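Local coordinates for protein tubulin-specific chaperone (Trypanosoma brucei, PDB 4B6W) that probably binds alpha-tubulin as a folding cofactor of the TBCB family, here represented by its ubiquitin-like domain, and may also associate with microtubule plus ends, at residues A[48-52]-A[72-76]. Numbering follows the deposited sequence.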
loop_
_atom_site.group_PDB
_atom_site.type_symbol
_atom_site.label_atom_id
_atom_site.label_comp_id
_atom_site.label_asym_id
_atom_site.label_seq_id
_atom_site.Cartn_x
_atom_site.Cartn_y
_atom_site.Cartn_z
ATOM N N GLN A 48 -3.319 -2.907 -2.922
ATOM C CA GLN A 48 -2.963 -4.187 -3.523
ATOM C C GLN A 48 -1.501 -4.507 -3.134
ATOM O O GLN A 48 -0.627 -3.680 -3.347
ATOM C CB GLN A 48 -3.079 -4.057 -5.062
ATOM C CG GLN A 48 -2.732 -5.325 -5.845
ATOM C CD GLN A 48 -2.719 -5.111 -7.334
ATOM O OE1 GLN A 48 -2.968 -4.013 -7.829
ATOM N NE2 GLN A 48 -2.404 -6.167 -8.069
ATOM N N LEU A 49 -1.233 -5.682 -2.581
ATOM C CA LEU A 49 0.130 -6.048 -2.191
ATOM C C LEU A 49 0.638 -6.947 -3.303
ATOM O O LEU A 49 0.015 -7.967 -3.631
ATOM C CB LEU A 49 0.183 -6.767 -0.826
ATOM C CG LEU A 49 1.591 -7.056 -0.253
ATOM C CD1 LEU A 49 2.366 -5.767 0.006
ATOM C CD2 LEU A 49 1.563 -7.981 0.996
ATOM N N ILE A 50 1.740 -6.515 -3.926
ATOM C CA ILE A 50 2.390 -7.255 -4.986
ATOM C C ILE A 50 3.762 -7.668 -4.472
ATOM O O ILE A 50 4.462 -6.884 -3.878
ATOM C CB ILE A 50 2.533 -6.395 -6.254
ATOM C CG1 ILE A 50 1.166 -5.825 -6.689
ATOM C CG2 ILE A 50 3.147 -7.217 -7.413
ATOM C CD1 ILE A 50 1.247 -4.527 -7.548
ATOM N N ASP A 51 4.163 -8.907 -4.674
ATOM C CA ASP A 51 5.529 -9.253 -4.313
ATOM C C ASP A 51 6.549 -8.736 -5.342
ATOM O O ASP A 51 6.206 -8.103 -6.347
ATOM C CB ASP A 51 5.659 -10.756 -4.039
ATOM C CG ASP A 51 5.875 -11.585 -5.285
ATOM O OD1 ASP A 51 5.797 -11.021 -6.394
ATOM O OD2 ASP A 51 6.137 -12.811 -5.135
ATOM N N ASP A 52 7.812 -8.991 -5.050
ATOM C CA ASP A 52 8.926 -8.562 -5.908
ATOM C C ASP A 52 9.060 -9.330 -7.231
ATOM O O ASP A 52 9.890 -8.989 -8.050
ATOM C CB ASP A 52 10.237 -8.677 -5.128
ATOM C CG ASP A 52 10.442 -10.057 -4.522
ATOM O OD1 ASP A 52 9.447 -10.724 -4.177
ATOM O OD2 ASP A 52 11.606 -10.488 -4.372
ATOM N N CYS A 72 3.715 -9.428 4.199
ATOM C CA CYS A 72 4.546 -8.473 3.479
ATOM C C CYS A 72 6.043 -8.624 3.810
ATOM O O CYS A 72 6.411 -8.921 4.953
ATOM C CB CYS A 72 4.074 -7.066 3.746
ATOM S SG CYS A 72 4.866 -5.835 2.718
ATOM N N ARG A 73 6.886 -8.454 2.792
ATOM C CA ARG A 73 8.326 -8.607 2.935
ATOM C C ARG A 73 9.009 -7.427 2.292
ATOM O O ARG A 73 8.370 -6.640 1.585
ATOM C CB ARG A 73 8.836 -9.888 2.269
ATOM C CG ARG A 73 8.129 -11.197 2.675
ATOM C CD ARG A 73 8.291 -11.556 4.156
ATOM N NE ARG A 73 7.637 -12.828 4.487
ATOM C CZ ARG A 73 8.120 -14.032 4.165
ATOM N NH1 ARG A 73 9.273 -14.163 3.489
ATOM N NH2 ARG A 73 7.445 -15.130 4.513
ATOM N N ASP A 74 10.314 -7.308 2.524
ATOM C CA ASP A 74 11.092 -6.273 1.867
ATOM C C ASP A 74 10.997 -6.439 0.349
ATOM O O ASP A 74 10.985 -7.568 -0.172
ATOM C CB ASP A 74 12.558 -6.322 2.294
ATOM C CG ASP A 74 12.776 -5.856 3.712
ATOM O OD1 ASP A 74 12.387 -4.749 4.057
ATOM O OD2 ASP A 74 13.353 -6.602 4.513
ATOM N N GLU A 75 10.925 -5.301 -0.334
ATOM C CA GLU A 75 10.989 -5.197 -1.790
ATOM C C GLU A 75 9.660 -5.494 -2.457
ATOM O O GLU A 75 9.569 -5.556 -3.680
ATOM C CB GLU A 75 12.125 -6.049 -2.385
ATOM C CG GLU A 75 13.443 -6.142 -1.545
ATOM C CD GLU A 75 13.999 -4.779 -1.111
ATOM O OE1 GLU A 75 13.693 -3.786 -1.830
ATOM O OE2 GLU A 75 14.754 -4.703 -0.067
ATOM N N PHE A 76 8.621 -5.646 -1.642
ATOM C CA PHE A 76 7.251 -5.819 -2.103
ATOM C C PHE A 76 6.725 -4.453 -2.522
ATOM O O PHE A 76 7.342 -3.445 -2.184
ATOM C CB PHE A 76 6.366 -6.389 -0.991
ATOM C CG PHE A 76 6.393 -7.891 -0.876
ATOM C CD1 PHE A 76 7.519 -8.622 -1.200
ATOM C CD2 PHE A 76 5.291 -8.564 -0.387
ATOM C CE1 PHE A 76 7.530 -10.002 -1.071
ATOM C CE2 PHE A 76 5.297 -9.946 -0.232
ATOM C CZ PHE A 76 6.415 -10.662 -0.580
#
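Phe76 turns CG away from its own carbonyl carbon (chi1 -85°), and Leu49 places CG opposite its backbone N (chi1 -174°); these two torsions bring ring and isobutyl group together where two neighbouring strands of a ubiquitin-like beta-grasp sheet meet the loops at their ends. Residues 48-52 run off the end of strand 45-50, while 72-76 contain a type II turn, from Arg73 to Phe76, that leads into the antiparallel strand 77-82. The contact illustrates how an aromatic ring can join two chain segments without a hydrogen bond between them. Asp51 CA sits 3.7 Å from the centroid of the Phe76 ring and only 9° off its normal, a CH-pi contact over the face, and Asp51 CB continues across that face to Phe76 CZ at 3.5 Å. The opposite face is covered, toward its rim, by Arg73 N of the turn itself, so backbone lies over both sides of the ring. Leu49 CG approaches the ring edge, 4.0 Å from Phe76 CD2. The two methyls of Leu49 reach Cys72, CD1 meeting SG and CD2 meeting CB, and Val3, Val5 and Leu67 also pack against this cysteine. The Asp51 carboxylate serves its own loop, OD1 accepting hydrogen bonds from Arg53 N and Ile55 N. At the exposed margin Asp52 CB rests 3.5 Å from Glu75 O, and Asp52 OD1 lies obliquely 3.7 Å from Phe76 CE1.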